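Local coordinates for protein Glucose/sorbosone dehydrogenases (Escherichia coli K12, PDB 2G8S) that adopts a beta-propeller fold, as expected of the glucose/sorbosone dehydrogenase family, and holds a bound calcium ion, at residues K140-I145 with E174-N179; N205-A210 with Q286-L291; A238-N243 with Y266-P271. All coordinates share one frame; numbering follows the deposited sequence.

Contact 1: residues K140-I145 with E174-N179; sequences KGYLFI and EIPDDN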
loop_
_atom_site.group_PDB
_atom_site.type_symbol
_atom_site.label_atom_id
_atom_site.label_comp_id
_atom_site.label_asym_id
_atom_site.label_seq_id
_atom_site.Cartn_x
_atom_site.Cartn_y
_atom_site.Cartn_z
ATOM N N LYS A 140 -5.578 -16.848 3.605
ATOM C CA LYS A 140 -5.275 -18.271 3.736
ATOM C C LYS A 140 -4.030 -18.538 4.564
ATOM O O LYS A 140 -3.290 -19.496 4.310
ATOM C CB LYS A 140 -5.208 -18.952 2.373
ATOM C CG LYS A 140 -4.263 -18.306 1.389
ATOM C CD LYS A 140 -4.770 -18.511 -0.009
ATOM C CE LYS A 140 -4.059 -17.606 -0.977
ATOM N NZ LYS A 140 -4.761 -17.567 -2.281
ATOM N N GLY A 141 -3.814 -17.684 5.559
ATOM C CA GLY A 141 -2.797 -17.933 6.556
ATOM C C GLY A 141 -1.633 -16.979 6.592
ATOM O O GLY A 141 -0.777 -17.101 7.470
ATOM N N TYR A 142 -1.611 -16.026 5.657
ATOM C CA TYR A 142 -0.402 -15.208 5.463
ATOM C C TYR A 142 -0.640 -13.707 5.389
ATOM O O TYR A 142 -1.753 -13.242 5.127
ATOM C CB TYR A 142 0.394 -15.706 4.239
ATOM C CG TYR A 142 0.703 -17.177 4.383
ATOM C CD1 TYR A 142 1.852 -17.605 5.047
ATOM C CD2 TYR A 142 -0.191 -18.138 3.914
ATOM C CE1 TYR A 142 2.112 -18.960 5.226
ATOM C CE2 TYR A 142 0.055 -19.486 4.091
ATOM C CZ TYR A 142 1.204 -19.893 4.738
ATOM O OH TYR A 142 1.425 -21.248 4.882
ATOM N N LEU A 143 0.438 -12.966 5.634
ATOM C CA LEU A 143 0.422 -11.519 5.591
ATOM C C LEU A 143 1.548 -11.065 4.682
ATOM O O LEU A 143 2.714 -11.447 4.880
ATOM C CB LEU A 143 0.647 -10.949 6.994
ATOM C CG LEU A 143 0.908 -9.445 7.092
ATOM C CD1 LEU A 143 -0.277 -8.606 6.582
ATOM C CD2 LEU A 143 1.233 -9.071 8.521
ATOM N N PHE A 144 1.194 -10.255 3.689
ATOM C CA PHE A 144 2.174 -9.668 2.782
ATOM C C PHE A 144 2.473 -8.232 3.174
ATOM O O PHE A 144 1.567 -7.466 3.532
ATOM C CB PHE A 144 1.673 -9.751 1.338
ATOM C CG PHE A 144 1.691 -11.150 0.787
ATOM C CD1 PHE A 144 2.836 -11.658 0.181
ATOM C CD2 PHE A 144 0.579 -11.970 0.912
ATOM C CE1 PHE A 144 2.864 -12.953 -0.331
ATOM C CE2 PHE A 144 0.597 -13.275 0.417
ATOM C CZ PHE A 144 1.741 -13.767 -0.213
ATOM N N ILE A 145 3.758 -7.883 3.123
ATOM C CA ILE A 145 4.221 -6.571 3.555
ATOM C C ILE A 145 5.089 -5.961 2.451
ATOM O O ILE A 145 6.091 -6.565 2.058
ATOM C CB ILE A 145 5.037 -6.671 4.868
ATOM C CG1 ILE A 145 4.202 -7.316 5.979
ATOM C CG2 ILE A 145 5.520 -5.288 5.297
ATOM C CD1 ILE A 145 4.996 -7.641 7.243
ATOM N N GLU A 174 4.945 -14.591 12.005
ATOM C CA GLU A 174 6.054 -15.547 12.062
ATOM C C GLU A 174 6.607 -15.802 10.664
ATOM O O GLU A 174 5.955 -15.494 9.661
ATOM C CB GLU A 174 5.598 -16.876 12.688
ATOM C CG GLU A 174 4.981 -16.740 14.079
ATOM C CD GLU A 174 5.998 -16.431 15.171
ATOM O OE1 GLU A 174 7.220 -16.548 14.926
ATOM O OE2 GLU A 174 5.568 -16.075 16.290
ATOM N N ILE A 175 7.813 -16.360 10.597
ATOM C CA ILE A 175 8.403 -16.721 9.308
ATOM C C ILE A 175 7.879 -18.080 8.836
ATOM O O ILE A 175 8.043 -19.092 9.544
ATOM C CB ILE A 175 9.941 -16.718 9.369
ATOM C CG1 ILE A 175 10.438 -15.338 9.822
ATOM C CG2 ILE A 175 10.525 -17.130 8.010
ATOM C CD1 ILE A 175 11.918 -15.267 10.126
ATOM N N PRO A 176 7.221 -18.120 7.661
ATOM C CA PRO A 176 6.740 -19.398 7.127
ATOM C C PRO A 176 7.874 -20.376 6.814
ATOM O O PRO A 176 8.917 -19.969 6.279
ATOM C CB PRO A 176 6.020 -18.996 5.827
ATOM C CG PRO A 176 5.711 -17.549 5.991
ATOM C CD PRO A 176 6.856 -16.991 6.784
ATOM N N ASP A 177 7.649 -21.655 7.120
ATOM C CA ASP A 177 8.660 -22.683 6.877
ATOM C C ASP A 177 8.893 -22.968 5.391
ATOM O O ASP A 177 9.876 -23.623 5.029
ATOM C CB ASP A 177 8.307 -23.975 7.628
ATOM C CG ASP A 177 8.676 -23.919 9.106
ATOM O OD1 ASP A 177 8.126 -24.732 9.881
ATOM O OD2 ASP A 177 9.518 -23.077 9.496
ATOM N N ASP A 178 8.005 -22.459 4.533
ATOM C CA ASP A 178 8.111 -22.681 3.089
ATOM C C ASP A 178 8.449 -21.410 2.292
ATOM O O ASP A 178 8.316 -21.399 1.072
ATOM C CB ASP A 178 6.829 -23.315 2.534
ATOM C CG ASP A 178 5.624 -22.398 2.638
ATOM O OD1 ASP A 178 5.502 -21.671 3.646
ATOM O OD2 ASP A 178 4.789 -22.400 1.710
ATOM N N ASN A 179 8.882 -20.353 2.977
ATOM C CA ASN A 179 9.384 -19.163 2.274
ATOM C C ASN A 179 10.615 -19.504 1.422
ATOM O O ASN A 179 11.379 -20.406 1.782
ATOM C CB ASN A 179 9.673 -18.020 3.250
ATOM C CG ASN A 179 8.481 -17.068 3.413
ATOM O OD1 ASN A 179 7.347 -17.394 3.035
ATOM N ND2 ASN A 179 8.743 -15.885 3.965
HETATM O O HOH W 1 2.205 -21.648 2.016
HETATM O O HOH W 2 3.794 -22.085 5.665
#
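The phenol oxygen of Y142 is linked to the carboxylate of D178 by two waters, one to each carboxylate oxygen, in a blade of a beta-propeller. Y142 begins strand 142-147, and D178 lies in the loop that follows the adjacent strand 165-170. Water 2 makes the shorter link: it lies 2.6 Å from Y142 OH, at the edge of the phenol and in its plane, and it donates to D178 OD1. Water 1 donates to D178 OD2 over 2.7 Å, but its bond to Y142 OH is weak. The phenol and the carboxylate thus meet through solvent, their nearest atoms, Y142 OH and D178 OD1, being 4.3 Å apart.

The apolar half of the contact lies further back along the ring. With CG anti to the carbonyl carbon (chi1 -55°), the phenol of Y142 reaches across to P176, whose CG approaches its CD1-CE1 edge near the ring plane.

R168, on strand 165-170 and outside both segments, ties the two halves together. It forms a cation-pi pair with Y142, packs against P176 and, through its NH2, makes a salt bridge to D178 OD1, probably favouring an ionised carboxylate. P176 and D178 share a type I turn, and N179 ND2 binds the backbone oxygens of R168 and A189. The turn itself is closed by a weak bond of 3.3 Å from N179 N to P176 O.

Contact 2: residues N205-A210 with Q286-L291; sequences NPWSNA and QWQQKL. With EDO (1,2-ethanediol), chain P.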
loop_
_atom_site.group_PDB
_atom_site.type_symbol
_atom_site.label_atom_id
_atom_site.label_comp_id
_atom_site.label_asym_id
_atom_site.label_seq_id
_atom_site.Cartn_x
_atom_site.Cartn_y
_atom_site.Cartn_z
ATOM N N ASN A 205 -6.477 -9.864 -5.842
ATOM C CA ASN A 205 -7.374 -9.971 -6.981
ATOM C C ASN A 205 -8.415 -11.038 -6.631
ATOM O O ASN A 205 -8.050 -12.193 -6.407
ATOM C CB ASN A 205 -6.578 -10.328 -8.238
ATOM C CG ASN A 205 -7.456 -10.527 -9.465
ATOM O OD1 ASN A 205 -8.537 -11.110 -9.388
ATOM N ND2 ASN A 205 -6.983 -10.052 -10.609
ATOM N N PRO A 206 -9.705 -10.652 -6.574
ATOM C CA PRO A 206 -10.745 -11.593 -6.147
ATOM C C PRO A 206 -11.120 -12.647 -7.197
ATOM O O PRO A 206 -11.855 -13.592 -6.879
ATOM C CB PRO A 206 -11.938 -10.674 -5.864
ATOM C CG PRO A 206 -11.772 -9.564 -6.836
ATOM C CD PRO A 206 -10.276 -9.320 -6.872
ATOM N N TRP A 207 -10.635 -12.482 -8.423
ATOM C CA TRP A 207 -10.938 -13.425 -9.513
ATOM C C TRP A 207 -9.837 -14.459 -9.704
ATOM O O TRP A 207 -10.091 -15.573 -10.159
ATOM C CB TRP A 207 -11.194 -12.671 -10.812
ATOM C CG TRP A 207 -12.294 -11.677 -10.639
ATOM C CD1 TRP A 207 -13.621 -11.944 -10.471
ATOM C CD2 TRP A 207 -12.160 -10.256 -10.589
ATOM N NE1 TRP A 207 -14.330 -10.769 -10.335
ATOM C CE2 TRP A 207 -13.452 -9.718 -10.398
ATOM C CE3 TRP A 207 -11.071 -9.382 -10.683
ATOM C CZ2 TRP A 207 -13.683 -8.337 -10.310
ATOM C CZ3 TRP A 207 -11.302 -8.021 -10.593
ATOM C CH2 TRP A 207 -12.596 -7.513 -10.402
ATOM N N SER A 208 -8.618 -14.095 -9.327
ATOM C CA SER A 208 -7.503 -15.032 -9.398
ATOM C C SER A 208 -6.992 -15.464 -8.028
ATOM O O SER A 208 -6.143 -16.363 -7.939
ATOM C CB SER A 208 -6.359 -14.422 -10.203
ATOM O OG SER A 208 -5.889 -13.252 -9.560
ATOM N N ASN A 209 -7.511 -14.827 -6.977
ATOM C CA ASN A 209 -7.066 -15.061 -5.605
ATOM C C ASN A 209 -5.557 -14.952 -5.492
ATOM O O ASN A 209 -4.877 -15.795 -4.900
ATOM C CB ASN A 209 -7.579 -16.395 -5.055
ATOM C CG ASN A 209 -8.587 -16.198 -3.958
ATOM O OD1 ASN A 209 -8.286 -16.423 -2.784
ATOM N ND2 ASN A 209 -9.775 -15.727 -4.317
ATOM N N ALA A 210 -5.038 -13.884 -6.074
ATOM C CA ALA A 210 -3.606 -13.656 -6.101
ATOM C C ALA A 210 -3.311 -12.191 -5.810
ATOM O O ALA A 210 -4.090 -11.299 -6.173
ATOM C CB ALA A 210 -3.054 -14.035 -7.448
ATOM N N GLN A 286 -21.763 -1.729 -13.746
ATOM C CA GLN A 286 -20.861 -1.141 -14.741
ATOM C C GLN A 286 -19.398 -1.120 -14.275
ATOM O O GLN A 286 -18.485 -0.937 -15.079
ATOM C CB GLN A 286 -21.304 0.264 -15.157
ATOM C CG GLN A 286 -21.339 1.292 -14.034
ATOM C CD GLN A 286 -22.713 1.406 -13.376
ATOM O OE1 GLN A 286 -23.242 0.441 -12.789
ATOM N NE2 GLN A 286 -23.301 2.598 -13.466
ATOM N N TRP A 287 -19.188 -1.286 -12.965
ATOM C CA TRP A 287 -17.847 -1.267 -12.374
ATOM C C TRP A 287 -17.316 -2.680 -12.113
ATOM O O TRP A 287 -16.177 -2.850 -11.678
ATOM C CB TRP A 287 -17.873 -0.467 -11.070
ATOM C CG TRP A 287 -17.675 1.013 -11.230
ATOM C CD1 TRP A 287 -17.514 1.710 -12.397
ATOM C CD2 TRP A 287 -17.645 1.983 -10.171
ATOM N NE1 TRP A 287 -17.352 3.053 -12.123
ATOM C CE2 TRP A 287 -17.427 3.246 -10.768
ATOM C CE3 TRP A 287 -17.764 1.902 -8.778
ATOM C CZ2 TRP A 287 -17.334 4.428 -10.011
ATOM C CZ3 TRP A 287 -17.671 3.075 -8.026
ATOM C CH2 TRP A 287 -17.447 4.313 -8.647
ATOM N N GLN A 288 -18.125 -3.700 -12.384
ATOM C CA GLN A 288 -17.648 -5.075 -12.270
ATOM C C GLN A 288 -16.404 -5.301 -13.134
ATOM O O GLN A 288 -16.293 -4.759 -14.233
ATOM C CB GLN A 288 -18.741 -6.059 -12.684
ATOM C CG GLN A 288 -19.695 -6.400 -11.536
ATOM C CD GLN A 288 -19.126 -7.454 -10.592
ATOM O OE1 GLN A 288 -17.914 -7.679 -10.551
ATOM N NE2 GLN A 288 -20.003 -8.105 -9.826
ATOM N N GLN A 289 -15.468 -6.095 -12.617
ATOM C CA GLN A 289 -14.237 -6.452 -13.346
ATOM C C GLN A 289 -13.343 -5.247 -13.600
ATOM O O GLN A 289 -12.659 -5.165 -14.627
ATOM C CB GLN A 289 -14.546 -7.219 -14.648
ATOM C CG GLN A 289 -15.371 -8.466 -14.381
ATOM C CD GLN A 289 -15.528 -9.376 -15.592
ATOM O OE1 GLN A 289 -15.120 -9.047 -16.714
ATOM N NE2 GLN A 289 -16.130 -10.537 -15.360
ATOM N N LYS A 290 -13.375 -4.292 -12.672
ATOM C CA LYS A 290 -12.517 -3.107 -12.753
ATOM C C LYS A 290 -11.520 -3.050 -11.604
ATOM O O LYS A 290 -11.726 -3.661 -10.547
ATOM C CB LYS A 290 -13.335 -1.815 -12.746
ATOM C CG LYS A 290 -14.360 -1.676 -13.851
ATOM C CD LYS A 290 -13.772 -1.660 -15.234
ATOM C CE LYS A 290 -14.887 -1.575 -16.272
ATOM N NZ LYS A 290 -14.325 -1.820 -17.610
ATOM N N LEU A 291 -10.447 -2.307 -11.832
ATOM C CA LEU A 291 -9.451 -2.011 -10.824
ATOM C C LEU A 291 -9.287 -0.493 -10.809
ATOM O O LEU A 291 -9.071 0.122 -11.860
ATOM C CB LEU A 291 -8.126 -2.672 -11.200
ATOM C CG LEU A 291 -6.858 -2.276 -10.442
ATOM C CD1 LEU A 291 -6.984 -2.608 -8.957
ATOM C CD2 LEU A 291 -5.672 -3.002 -11.077
HETATM C C1 EDO P . -16.495 -12.572 -12.547
HETATM O O1 EDO P . -17.119 -11.293 -12.738
HETATM C C2 EDO P . -16.673 -13.410 -13.809
HETATM O O2 EDO P . -18.068 -13.589 -14.055
HETATM O O HOH W 3 -17.223 -10.199 -10.406
#
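The indole of W207 lies against the backbone of Q289, and this one side chain carries both the tight and the loose part of the contact. On the tight side its benzo ring comes right up to the main chain: W207 CH2 is 3.5 Å from Q289 CA, and W207 CZ2 is 3.7 Å from Q289 N. The carbonyl oxygen of K290 lies at the ring edge, in plane, 4.0 Å from W207 CH2. P206 CG sits over the centre of one face, while Q289 CG lies above the opposite face, offset toward the rim. A first torsion of -56° sets the indole of W207 beside its backbone N and sends it toward the type II turn W287-K290, where Q289 has the positive phi that such a turn accepts.

The pyrrole end faces a looser, solvent-mediated side. W207 NE1 donates over 2.9 Å to water 3, which donates a hydrogen bond to Q288 OE1 over 2.6 Å and also bonds O1 of a 1,2-ethanediol, probably from the crystallisation liquor. Q289 NE2 grips that same O1 from 2.9 Å, almost straight at 176°. The amide of Q288 has a second anchor, its NE2 bonding D282.

W207 itself rides on a hydrogen-bonded turn. N205 OD1 accepts from both W207 N and S208 N, an Asx motif that contains an Asx turn, and N209 and A210 form a G1 bulge opposite N205. This hairpin end joins strands 198-205 and 210-216 of one propeller blade. It packs on the next blade, where W207 also touches N280 and V306, while backbone bonds tie Q289 to V306 on strand 300-307 and K290 to Y279 on strand 273-279.

Contact 3: residues A238-N243 with Y266-P271; sequences ATWGIN and YWKDSP. With EDO (1,2-ethanediol), chain N; EDO (1,2-ethanediol), chain E.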
loop_
_atom_site.group_PDB
_atom_site.type_symbol
_atom_site.label_atom_id
_atom_site.label_comp_id
_atom_site.label_asym_id
_atom_site.label_seq_id
_atom_site.Cartn_x
_atom_site.Cartn_y
_atom_site.Cartn_z
ATOM N N ALA A 238 16.466 -3.419 -14.086
ATOM C CA ALA A 238 15.455 -3.297 -15.137
ATOM C C ALA A 238 14.501 -2.190 -14.722
ATOM O O ALA A 238 14.040 -2.161 -13.578
ATOM C CB ALA A 238 14.692 -4.622 -15.329
ATOM N N THR A 239 14.219 -1.272 -15.644
ATOM C CA THR A 239 13.254 -0.212 -15.378
ATOM C C THR A 239 12.642 0.319 -16.669
ATOM O O THR A 239 13.312 0.368 -17.709
ATOM C CB THR A 239 13.877 0.946 -14.562
ATOM O OG1 THR A 239 12.878 1.931 -14.268
ATOM C CG2 THR A 239 15.011 1.588 -15.335
ATOM N N TRP A 240 11.369 0.706 -16.588
ATOM C CA TRP A 240 10.707 1.411 -17.670
ATOM C C TRP A 240 10.786 2.920 -17.507
ATOM O O TRP A 240 10.238 3.656 -18.328
ATOM C CB TRP A 240 9.251 0.961 -17.785
ATOM C CG TRP A 240 9.114 -0.408 -18.370
ATOM C CD1 TRP A 240 8.841 -1.575 -17.698
ATOM C CD2 TRP A 240 9.254 -0.765 -19.752
ATOM N NE1 TRP A 240 8.794 -2.632 -18.581
ATOM C CE2 TRP A 240 9.037 -2.160 -19.849
ATOM C CE3 TRP A 240 9.514 -0.031 -20.923
ATOM C CZ2 TRP A 240 9.090 -2.841 -21.070
ATOM C CZ3 TRP A 240 9.565 -0.705 -22.140
ATOM C CH2 TRP A 240 9.355 -2.104 -22.200
ATOM N N GLY A 241 11.481 3.371 -16.468
ATOM C CA GLY A 241 11.674 4.793 -16.232
ATOM C C GLY A 241 13.103 5.226 -16.486
ATOM O O GLY A 241 13.965 4.415 -16.858
ATOM N N ILE A 242 13.348 6.518 -16.289
ATOM C CA ILE A 242 14.691 7.078 -16.383
ATOM C C ILE A 242 14.976 7.876 -15.112
ATOM O O ILE A 242 14.086 8.054 -14.273
ATOM C CB ILE A 242 14.861 7.965 -17.651
ATOM C CG1 ILE A 242 13.837 9.116 -17.668
ATOM C CG2 ILE A 242 14.810 7.097 -18.916
ATOM C CD1 ILE A 242 13.915 10.008 -18.926
ATOM N N ASN A 243 16.206 8.352 -14.950
ATOM C CA ASN A 243 16.494 9.206 -13.804
ATOM C C ASN A 243 15.829 10.567 -14.013
ATOM O O ASN A 243 15.477 10.916 -15.141
ATOM C CB ASN A 243 18.003 9.343 -13.579
ATOM C CG ASN A 243 18.355 9.568 -12.122
ATOM O OD1 ASN A 243 17.484 9.816 -11.293
ATOM N ND2 ASN A 243 19.642 9.485 -11.805
ATOM N N TYR A 266 2.754 -0.893 -17.265
ATOM C CA TYR A 266 3.643 0.185 -16.860
ATOM C C TYR A 266 3.219 1.489 -17.513
ATOM O O TYR A 266 2.526 1.489 -18.547
ATOM C CB TYR A 266 5.122 -0.132 -17.155
ATOM C CG TYR A 266 5.388 -0.447 -18.611
ATOM C CD1 TYR A 266 5.708 0.563 -19.524
ATOM C CD2 TYR A 266 5.293 -1.764 -19.078
ATOM C CE1 TYR A 266 5.931 0.261 -20.871
ATOM C CE2 TYR A 266 5.512 -2.074 -20.407
ATOM C CZ TYR A 266 5.829 -1.062 -21.297
ATOM O OH TYR A 266 6.035 -1.391 -22.613
ATOM N N TRP A 267 3.608 2.594 -16.883
ATOM C CA TRP A 267 3.369 3.923 -17.428
ATOM C C TRP A 267 4.706 4.613 -17.611
ATOM O O TRP A 267 5.422 4.844 -16.631
ATOM C CB TRP A 267 2.548 4.779 -16.459
ATOM C CG TRP A 267 1.129 4.357 -16.193
ATOM C CD1 TRP A 267 -0.002 4.877 -16.767
ATOM C CD2 TRP A 267 0.679 3.395 -15.228
ATOM N NE1 TRP A 267 -1.123 4.279 -16.241
ATOM C CE2 TRP A 267 -0.735 3.369 -15.289
ATOM C CE3 TRP A 267 1.334 2.554 -14.314
ATOM C CZ2 TRP A 267 -1.505 2.521 -14.480
ATOM C CZ3 TRP A 267 0.563 1.705 -13.506
ATOM C CH2 TRP A 267 -0.839 1.704 -13.595
ATOM N N LYS A 268 5.057 4.955 -18.845
ATOM C CA LYS A 268 6.240 5.786 -19.058
ATOM C C LYS A 268 6.067 7.227 -18.582
ATOM O O LYS A 268 7.051 7.923 -18.327
ATOM C CB LYS A 268 6.682 5.733 -20.517
ATOM C CG LYS A 268 7.380 4.432 -20.883
ATOM C CD LYS A 268 7.962 4.573 -22.259
ATOM C CE LYS A 268 8.655 3.320 -22.716
ATOM N NZ LYS A 268 9.375 3.680 -23.983
ATOM N N ASP A 269 4.822 7.674 -18.478
ATOM C CA ASP A 269 4.487 8.930 -17.814
ATOM C C ASP A 269 3.814 8.573 -16.497
ATOM O O ASP A 269 2.645 8.174 -16.473
ATOM C CB ASP A 269 3.534 9.751 -18.684
ATOM C CG ASP A 269 4.235 10.398 -19.859
ATOM O OD1 ASP A 269 5.257 11.082 -19.635
ATOM O OD2 ASP A 269 3.761 10.241 -21.004
ATOM N N SER A 270 4.561 8.697 -15.407
ATOM C CA SER A 270 4.101 8.202 -14.098
ATOM C C SER A 270 2.900 8.965 -13.524
ATOM O O SER A 270 2.975 10.175 -13.347
ATOM C CB SER A 270 5.238 8.263 -13.083
ATOM O OG SER A 270 6.224 7.283 -13.370
ATOM N N PRO A 271 1.811 8.246 -13.201
ATOM C CA PRO A 271 0.737 8.868 -12.422
ATOM C C PRO A 271 1.113 9.075 -10.949
ATOM O O PRO A 271 0.433 9.838 -10.252
ATOM C CB PRO A 271 -0.394 7.829 -12.496
ATOM C CG PRO A 271 -0.017 6.883 -13.602
ATOM C CD PRO A 271 1.473 6.865 -13.592
HETATM C C1 EDO N . 10.291 8.253 -19.143
HETATM O O1 EDO N . 9.606 8.740 -20.306
HETATM C C2 EDO N . 10.004 6.767 -18.959
HETATM O O2 EDO N . 10.846 5.999 -19.830
HETATM C C1 EDO E . 9.841 0.477 -10.624
HETATM O O1 EDO E . 10.634 -0.624 -10.141
HETATM C C2 EDO E . 10.723 1.368 -11.497
HETATM O O2 EDO E . 11.349 0.576 -12.502
#
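Two first torsions bring the rings of W240 and Y266 face to face: in Y266 CG stands between the backbone N and the carbonyl carbon (chi1 57°), whereas in W240 it swings away from the carbonyl carbon to the side of the N (chi1 -74°). The planes end up only 3° apart, and the centroid of the indole's five-membered ring is 3.6 Å from that of the phenol. The phenol reaches well along the indole, so that its hydroxyl end lies over the benzo half, with Y266 OH 3.4 Å from W240 CH2. K268, extended beyond CG, runs past the benzo side, and its CE comes within 3.9 Å of W240 CE3. W240 NE1 bonds Q262 OE1, which helps to hold the rotation of the indole.

The main chain that carries W240 is shaped by an ST turn: T239 OG1 accepts from G241 N at 3.0 Å, and also pairs with O2 of a 1,2-ethanediol. A second ethanediol bridges the backbones of the two segments, donating from its O2 to W240 O at 2.8 Å and weakly from its O1 to K268 O. Both molecules probably come from the crystallisation liquor.

In the fold, the stack pins the long loop after strand 222-225 onto Y266 of strand 265-267, an outermost strand of this propeller blade. The same loop supplies Y233 to the calcium ion, which E223 also binds. W240 packs on E223, its side chain about 6 Å from the metal, so W240 belongs to the surroundings of a calcium site built on a propeller blade, with Y266 stacked behind it.

Overall arrangement
From the N terminus, contact 1 comes first, closing a loop within one blade by bringing the segment after strand 165-170 back to the start of strand 142-147. Contact 2 opens afterwards, so the two are in series, although K140 NZ and N209 O touch where they adjoin. Contact 2 spans the longest interval and joins the hairpin end of one blade to the turn before strand 290-295 in the next. Contact 3 nests inside that interval, holding the calcium-site loop against strand 265-267; its nearest atoms lie about 7 Å from contact 2. Contacts 1 and 3 are well apart, their centres about 31 Å from each other.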